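Local coordinates for putative metal binding protein (Coccidioides immitis, PDB 3CVG) that is of uncertain function but probably binds a metal or another small ligand, as expected of a periplasmic-binding-protein-like fold that carries bound calcium, at residues S130-A135 with V145-R150; E162-L165 with V170-A173; W179-I184 with L197-I202. All blocks are in the same frame, centred on the assembly; numbering follows the deposited sequence.

Interaction 1 (S130-A135 with V145-R150)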
# COMPACT_ATOMS: atom_id res chain seq x y z
N SER A 130 -21.08 6.69 0.94
CA SER A 130 -22.33 7.35 0.58
C SER A 130 -22.81 8.22 1.75
O SER A 130 -23.27 9.35 1.55
CB SER A 130 -23.40 6.30 0.26
OG SER A 130 -24.68 6.90 0.14
N LYS A 131 -22.69 7.69 2.96
CA LYS A 131 -23.10 8.40 4.16
C LYS A 131 -22.25 9.65 4.41
O LYS A 131 -22.78 10.72 4.74
CB LYS A 131 -23.01 7.46 5.37
CG LYS A 131 -24.08 7.70 6.43
CD LYS A 131 -24.14 6.52 7.40
CE LYS A 131 -25.30 6.64 8.37
NZ LYS A 131 -25.45 5.39 9.18
N MSE A 132 -20.94 9.53 4.27
CA MSE A 132 -20.06 10.68 4.46
C MSE A 132 -20.42 11.78 3.47
O MSE A 132 -20.53 12.95 3.85
CB MSE A 132 -18.59 10.29 4.29
CG MSE A 132 -17.95 9.60 5.51
SE MSE A 132 -16.04 9.20 5.30
CE MSE A 132 -15.43 10.96 4.81
N HIS A 133 -20.59 11.41 2.21
CA HIS A 133 -20.93 12.37 1.17
C HIS A 133 -22.16 13.20 1.52
O HIS A 133 -22.11 14.43 1.52
CB HIS A 133 -21.15 11.67 -0.18
CG HIS A 133 -21.76 12.55 -1.23
ND1 HIS A 133 -23.12 12.75 -1.33
CD2 HIS A 133 -21.19 13.30 -2.20
CE1 HIS A 133 -23.36 13.59 -2.32
NE2 HIS A 133 -22.22 13.93 -2.87
N ASP A 134 -23.26 12.52 1.82
CA ASP A 134 -24.51 13.21 2.15
C ASP A 134 -24.37 14.09 3.39
O ASP A 134 -24.88 15.22 3.43
CB ASP A 134 -25.64 12.19 2.33
CG ASP A 134 -25.85 11.33 1.10
OD1 ASP A 134 -25.34 11.68 0.01
OD2 ASP A 134 -26.54 10.30 1.21
N ALA A 135 -23.68 13.58 4.41
CA ALA A 135 -23.49 14.35 5.64
C ALA A 135 -22.56 15.54 5.37
O ALA A 135 -22.73 16.60 5.96
CB ALA A 135 -22.89 13.46 6.73
N VAL A 145 -18.32 17.19 8.39
CA VAL A 145 -17.75 15.98 7.81
C VAL A 145 -16.78 16.36 6.69
O VAL A 145 -17.19 16.98 5.71
CB VAL A 145 -18.85 15.07 7.24
CG1 VAL A 145 -18.23 13.87 6.53
CG2 VAL A 145 -19.77 14.61 8.36
N ARG A 146 -15.51 16.03 6.87
CA ARG A 146 -14.48 16.31 5.87
C ARG A 146 -13.67 15.03 5.62
O ARG A 146 -13.54 14.18 6.51
CB ARG A 146 -13.57 17.46 6.33
CG ARG A 146 -14.30 18.83 6.39
CD ARG A 146 -13.44 19.90 7.03
NE ARG A 146 -12.17 20.10 6.32
CZ ARG A 146 -12.06 20.73 5.15
NH1 ARG A 146 -13.14 21.23 4.55
NH2 ARG A 146 -10.87 20.88 4.59
N PHE A 147 -13.15 14.87 4.40
CA PHE A 147 -12.37 13.69 4.04
C PHE A 147 -10.99 14.12 3.53
O PHE A 147 -10.91 14.92 2.59
CB PHE A 147 -13.08 12.91 2.93
CG PHE A 147 -12.35 11.67 2.51
CD1 PHE A 147 -12.56 10.47 3.18
CD2 PHE A 147 -11.41 11.72 1.49
CE1 PHE A 147 -11.85 9.33 2.83
CE2 PHE A 147 -10.70 10.57 1.13
CZ PHE A 147 -10.92 9.39 1.81
N LEU A 148 -9.93 13.58 4.13
CA LEU A 148 -8.57 13.93 3.74
C LEU A 148 -7.98 13.03 2.66
O LEU A 148 -7.88 11.81 2.82
CB LEU A 148 -7.63 13.94 4.96
CG LEU A 148 -6.23 14.57 4.80
CD1 LEU A 148 -5.75 15.07 6.15
CD2 LEU A 148 -5.21 13.59 4.19
N SER A 149 -7.60 13.64 1.54
CA SER A 149 -7.01 12.92 0.42
C SER A 149 -5.56 13.37 0.24
O SER A 149 -5.26 14.56 0.22
CB SER A 149 -7.81 13.19 -0.86
OG SER A 149 -7.09 12.79 -2.02
N ARG A 150 -4.66 12.40 0.10
CA ARG A 150 -3.25 12.72 -0.12
C ARG A 150 -3.06 13.31 -1.53
O ARG A 150 -2.03 13.94 -1.80
CB ARG A 150 -2.39 11.49 0.11
CG ARG A 150 -2.20 11.19 1.60
CD ARG A 150 -1.52 9.85 1.84
NE ARG A 150 -0.28 9.74 1.09
CZ ARG A 150 0.25 8.59 0.69
NH1 ARG A 150 -0.37 7.44 0.97
NH2 ARG A 150 1.37 8.58 -0.01
O HOH W 1 -20.97 18.12 7.75

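Interaction 2 (E162-L165 with V170-A173)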
# COMPACT_ATOMS: atom_id res chain seq x y z
N GLU A 162 -11.08 5.63 -6.10
CA GLU A 162 -11.86 4.49 -6.55
C GLU A 162 -13.15 4.37 -5.74
O GLU A 162 -14.22 4.12 -6.30
CB GLU A 162 -11.01 3.26 -6.34
CG GLU A 162 -11.21 2.16 -7.33
CD GLU A 162 -10.06 1.16 -7.27
OE1 GLU A 162 -9.96 0.42 -6.27
OE2 GLU A 162 -9.23 1.16 -8.21
N LEU A 163 -13.06 4.49 -4.41
CA LEU A 163 -14.23 4.35 -3.54
C LEU A 163 -15.28 5.43 -3.82
O LEU A 163 -16.47 5.15 -3.89
CB LEU A 163 -13.78 4.37 -2.06
CG LEU A 163 -12.98 3.12 -1.67
CD1 LEU A 163 -12.39 3.29 -0.29
CD2 LEU A 163 -13.89 1.91 -1.73
N TRP A 164 -14.84 6.68 -3.98
CA TRP A 164 -15.79 7.75 -4.30
C TRP A 164 -16.52 7.49 -5.62
O TRP A 164 -17.75 7.60 -5.71
CB TRP A 164 -15.06 9.10 -4.37
CG TRP A 164 -14.64 9.60 -3.01
CD1 TRP A 164 -13.37 9.79 -2.55
CD2 TRP A 164 -15.51 9.92 -1.92
NE1 TRP A 164 -13.39 10.20 -1.24
CE2 TRP A 164 -14.69 10.29 -0.82
CE3 TRP A 164 -16.90 9.93 -1.75
CZ2 TRP A 164 -15.22 10.67 0.41
CZ3 TRP A 164 -17.43 10.30 -0.52
CH2 TRP A 164 -16.59 10.66 0.55
N LEU A 165 -15.75 7.13 -6.64
CA LEU A 165 -16.34 6.84 -7.94
C LEU A 165 -17.32 5.67 -7.86
O LEU A 165 -18.33 5.66 -8.56
CB LEU A 165 -15.26 6.53 -8.98
CG LEU A 165 -14.33 7.69 -9.40
CD1 LEU A 165 -13.38 7.19 -10.45
CD2 LEU A 165 -15.14 8.86 -9.96
N VAL A 170 -17.65 12.45 -7.73
CA VAL A 170 -16.35 12.93 -8.20
C VAL A 170 -16.09 14.22 -7.42
O VAL A 170 -16.25 15.32 -7.94
CB VAL A 170 -16.36 13.26 -9.72
CG1 VAL A 170 -14.93 13.42 -10.21
CG2 VAL A 170 -17.09 12.16 -10.51
N PRO A 171 -15.69 14.10 -6.14
CA PRO A 171 -15.41 15.23 -5.24
C PRO A 171 -14.43 16.28 -5.75
O PRO A 171 -14.59 17.47 -5.46
CB PRO A 171 -14.90 14.56 -3.97
CG PRO A 171 -15.51 13.19 -4.02
CD PRO A 171 -15.39 12.82 -5.47
N TRP A 172 -13.41 15.84 -6.49
CA TRP A 172 -12.39 16.75 -7.01
C TRP A 172 -12.80 17.51 -8.27
O TRP A 172 -12.19 18.53 -8.58
CB TRP A 172 -11.10 15.97 -7.29
CG TRP A 172 -11.33 14.77 -8.15
CD1 TRP A 172 -11.32 14.71 -9.51
CD2 TRP A 172 -11.65 13.44 -7.69
NE1 TRP A 172 -11.61 13.44 -9.93
CE2 TRP A 172 -11.82 12.64 -8.84
CE3 TRP A 172 -11.80 12.86 -6.43
CZ2 TRP A 172 -12.14 11.27 -8.77
CZ3 TRP A 172 -12.12 11.50 -6.35
CH2 TRP A 172 -12.28 10.73 -7.51
N ALA A 173 -13.80 17.00 -8.98
CA ALA A 173 -14.27 17.63 -10.22
C ALA A 173 -15.07 18.89 -9.92
O ALA A 173 -15.60 19.05 -8.81
CB ALA A 173 -15.12 16.65 -11.02

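Interaction 3 (W179-I184 with L197-I202)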
# COMPACT_ATOMS: atom_id res chain seq x y z
N TRP A 179 -15.28 19.96 1.07
CA TRP A 179 -15.00 19.06 2.19
C TRP A 179 -13.96 17.98 1.79
O TRP A 179 -13.47 17.22 2.64
CB TRP A 179 -16.28 18.38 2.68
CG TRP A 179 -17.16 17.84 1.59
CD1 TRP A 179 -18.22 18.47 1.01
CD2 TRP A 179 -17.08 16.54 0.98
NE1 TRP A 179 -18.81 17.65 0.07
CE2 TRP A 179 -18.13 16.46 0.03
CE3 TRP A 179 -16.22 15.45 1.13
CZ2 TRP A 179 -18.35 15.32 -0.75
CZ3 TRP A 179 -16.43 14.31 0.35
CH2 TRP A 179 -17.49 14.26 -0.58
N TYR A 180 -13.65 17.90 0.50
CA TYR A 180 -12.66 16.95 -0.00
C TYR A 180 -11.34 17.69 0.19
O TYR A 180 -10.96 18.54 -0.63
CB TYR A 180 -12.91 16.63 -1.48
CG TYR A 180 -12.06 15.51 -2.04
CD1 TYR A 180 -12.26 14.18 -1.65
CD2 TYR A 180 -11.06 15.77 -2.99
CE1 TYR A 180 -11.49 13.14 -2.20
CE2 TYR A 180 -10.29 14.74 -3.53
CZ TYR A 180 -10.50 13.43 -3.13
OH TYR A 180 -9.74 12.41 -3.68
N HIS A 181 -10.67 17.36 1.29
CA HIS A 181 -9.44 18.01 1.71
C HIS A 181 -8.14 17.43 1.18
O HIS A 181 -7.76 16.30 1.51
CB HIS A 181 -9.41 18.02 3.25
CG HIS A 181 -8.19 18.67 3.83
ND1 HIS A 181 -7.73 18.38 5.09
CD2 HIS A 181 -7.34 19.59 3.32
CE1 HIS A 181 -6.63 19.08 5.33
NE2 HIS A 181 -6.38 19.83 4.28
N GLN A 182 -7.46 18.23 0.37
CA GLN A 182 -6.19 17.86 -0.22
C GLN A 182 -5.05 18.22 0.72
O GLN A 182 -4.78 19.40 0.96
CB GLN A 182 -5.98 18.60 -1.55
CG GLN A 182 -6.92 18.17 -2.67
CD GLN A 182 -6.70 18.97 -3.95
OE1 GLN A 182 -5.59 19.45 -4.23
NE2 GLN A 182 -7.75 19.11 -4.74
N TYR A 183 -4.39 17.21 1.27
CA TYR A 183 -3.25 17.42 2.16
C TYR A 183 -2.17 16.53 1.56
O TYR A 183 -2.09 15.33 1.86
CB TYR A 183 -3.61 16.98 3.58
CG TYR A 183 -2.55 17.30 4.60
CD1 TYR A 183 -2.36 18.61 5.06
CD2 TYR A 183 -1.72 16.30 5.10
CE1 TYR A 183 -1.35 18.91 6.00
CE2 TYR A 183 -0.71 16.59 6.04
CZ TYR A 183 -0.54 17.90 6.48
OH TYR A 183 0.45 18.17 7.40
N ILE A 184 -1.36 17.12 0.70
CA ILE A 184 -0.34 16.39 -0.04
C ILE A 184 0.96 16.14 0.69
O ILE A 184 1.89 16.95 0.64
CB ILE A 184 -0.07 17.12 -1.38
CG1 ILE A 184 -1.41 17.51 -2.02
CG2 ILE A 184 0.73 16.22 -2.31
CD1 ILE A 184 -1.31 18.48 -3.18
N LEU A 197 -7.21 17.26 12.66
CA LEU A 197 -8.26 18.07 12.07
C LEU A 197 -9.65 17.47 12.21
O LEU A 197 -10.63 18.08 11.79
CB LEU A 197 -7.97 18.27 10.58
CG LEU A 197 -6.66 18.97 10.23
CD1 LEU A 197 -6.32 18.67 8.78
CD2 LEU A 197 -6.78 20.48 10.47
N ARG A 198 -9.73 16.28 12.80
CA ARG A 198 -11.00 15.58 12.97
C ARG A 198 -11.67 15.26 11.63
O ARG A 198 -12.84 15.56 11.42
CB ARG A 198 -11.96 16.40 13.84
CG ARG A 198 -11.48 16.58 15.27
CD ARG A 198 -12.49 17.35 16.10
NE ARG A 198 -12.56 18.74 15.69
CZ ARG A 198 -13.53 19.58 16.05
NH1 ARG A 198 -14.52 19.17 16.83
NH2 ARG A 198 -13.49 20.84 15.62
N GLU A 199 -10.91 14.66 10.72
CA GLU A 199 -11.44 14.30 9.41
C GLU A 199 -11.33 12.79 9.19
O GLU A 199 -10.52 12.11 9.83
CB GLU A 199 -10.66 15.02 8.30
CG GLU A 199 -10.57 16.53 8.48
CD GLU A 199 -9.81 17.23 7.36
OE1 GLU A 199 -8.98 16.59 6.67
OE2 GLU A 199 -10.03 18.44 7.19
N TYR A 200 -12.16 12.28 8.30
CA TYR A 200 -12.11 10.87 7.95
C TYR A 200 -11.04 10.76 6.87
O TYR A 200 -10.76 11.75 6.17
CB TYR A 200 -13.44 10.40 7.37
CG TYR A 200 -14.59 10.41 8.35
CD1 TYR A 200 -15.04 9.23 8.94
CD2 TYR A 200 -15.27 11.59 8.65
CE1 TYR A 200 -16.14 9.22 9.81
CE2 TYR A 200 -16.37 11.60 9.51
CZ TYR A 200 -16.80 10.41 10.08
OH TYR A 200 -17.90 10.42 10.92
N THR A 201 -10.44 9.59 6.75
CA THR A 201 -9.44 9.39 5.72
C THR A 201 -9.15 7.91 5.53
O THR A 201 -9.35 7.11 6.44
CB THR A 201 -8.11 10.09 6.06
OG1 THR A 201 -7.27 10.10 4.90
CG2 THR A 201 -7.37 9.35 7.18
N ILE A 202 -8.69 7.55 4.34
CA ILE A 202 -8.30 6.18 4.06
C ILE A 202 -6.80 6.21 4.30
O ILE A 202 -6.11 7.12 3.82
CB ILE A 202 -8.59 5.77 2.60
CG1 ILE A 202 -10.10 5.54 2.42
CG2 ILE A 202 -7.80 4.54 2.23
CD1 ILE A 202 -10.66 4.33 3.17

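Interaction 1 (S130-A135 with V145-R150)
Ala135 and Val145 bring the two backbones closest, their CA atoms 6.3 Å apart, where helix residues 130-135 face the extended chain of 145-150 as it runs into strand 147-149. No direct hydrogen bond joins the segments; one water bridges them instead, donating to Ala135 O and accepting from Val145 N, at 2.9 Å from each. What remains is van der Waals packing, mostly between apolar side chains. Val145 splits its two methyls between Met132 and Ala135, three residues apart on the helix: Val145 CG1 rests 3.6 Å from the carbonyl oxygen Met132 O, while Val145 CG2 meets the methyl Ala135 CB at 3.7 Å. That division follows from chi1 of 175°, which sets CG1 opposite the backbone N and turns CG2 away from the carbonyl carbon.

Met132, present as selenomethionine, reaches farther. Its chain runs straight through chi2 and bends at chi3 (54°), delivering CE to the edge of the Phe147 ring, close to the ring plane, with CE 3.3 Å from Phe147 CD1. CE also touches Phe147 CB, so the methyl sits where ring and stem join rather than over a face, and the two side chains cross at about a right angle. The short CE to CD1 distance marks tight packing of two buried side chains.

Helix 125-138 thus packs against the start of strand 147-149, at Phe147, and against Val145 leading into it. Through its ring Phe147 also meets Trp164 of helix 155-166 edge-to-face, and its strand runs parallel to both 180-182 and 200-204.

Interaction 2 (E162-L165 with V170-A173)
The indole of Trp164 receives Pro171 over one face: Pro171 CG stands 3.8 Å above the ring plane, displaced toward the rim. Measured to the centroid of the five-membered ring, Pro171 CG lies at 4.0 Å and 22° off the normal, which meets the geometry of a CH-pi contact. The nearest ring atoms are Trp164 CG and CD2, so the proline covers the part of the indole closest to its stem, and Pro171 CD extends the contact down to Trp164 CB at 3.9 Å. The second indole, Trp172, has Val170 CG1 of its own segment on one face, 3.2 Å above the plane and again near the rim; the far end of its six-membered ring approaches the helix.

There Leu165 is the main partner. Its CD2 branch touches two residues of the turn, 3.9 Å from Val170 CG2 and 4.0 Å from Trp172 CZ2, while Leu165 CG touches Trp172 CH2. Leucine and indole cross at about a right angle. The indole reaches back to the helix because chi1 of Trp172 is 52°, placing its CG between the backbone N and the carbonyl carbon. A type I turn from Val170 to Ala173, closed by Ala173 N to Val170 O at 3.1 Å, presents Pro171 and Trp172 together. No hydrogen bond crosses between the segments.

The contact folds the loop that follows helix 155-166 back against the last turn of that helix. Trp164 and Pro171 are buried, whereas Leu165 and Val170 lie exposed at the margin. Farther in, Trp164 packs edge-to-face with Phe129 of helix 125-138, and its ring also meets those of Trp179 and of Tyr180 in strand 180-182.

Interaction 3 (W179-I184 with L197-I202)
His181 and Glu199 are brought together by two different first torsions: the imidazole CG of His181 stands opposite the backbone N (chi1 -180°), while Glu199 CG turns away from its own carbonyl carbon (chi1 -53°) and the chain then runs extended to the carboxylate. Both residues direct CB toward the opposite segment, and their groups meet in the gap between backbones whose nearest CA atoms, those of His181 and Glu199, remain 8.8 Å apart.

His181 ND1 donates to Glu199 OE1 over 2.7 Å. At 174° the bond is almost straight; the acceptor lies in the imidazole plane and is met through its syn lone pair, on the side of the other carboxylate oxygen. Ring and carboxylate planes are perpendicular, so the imidazole points an edge at a carboxylate turned across it. Glu199 OE2 forms a salt bridge with Arg146 NE. The carboxylate is therefore held by a histidine and an arginine, an arrangement that would probably stabilise the negative charge of this buried glutamate.

Leu197 completes the contact from the exposed side, bringing CD1 to within 3.5 Å of His181 CE1, near the ring plane at its edge. On one face of the imidazole sits Tyr183 CB, from the same segment as the histidine. Arg198, with positive phi, ends the preceding helix in a Schellman motif, from which the chain turns directly into Glu199.

The bond spans strand 147-149, which lies between its parallel neighbours 180-182 and 200-204. His181 exchanges backbone hydrogen bonds with Phe147 and Ser149 of that middle strand, and Tyr200 does so with Arg146; helix 187-196 makes the connection from one outer segment to the other.

In the fold
Interactions 1 and 3 share strand 147-149: interaction 1 sets helix 125-138 against it, and interaction 3 joins the two strands that flank it. Interaction 2 instead closes helix 155-166 onto its following loop, yet Trp164 ties it to both others through Phe147, Trp179 and Tyr180. Burial decreases from interaction 1, largely buried and apolar apart from a bridging water, to interactions 2 and 3, each part core and part surface. Interaction 2 relies on CH-pi and aliphatic packing, interaction 3 on a histidine-carboxylate hydrogen bond. Their centres lie 8 to 13 Å apart, on the same side of the chain's centre.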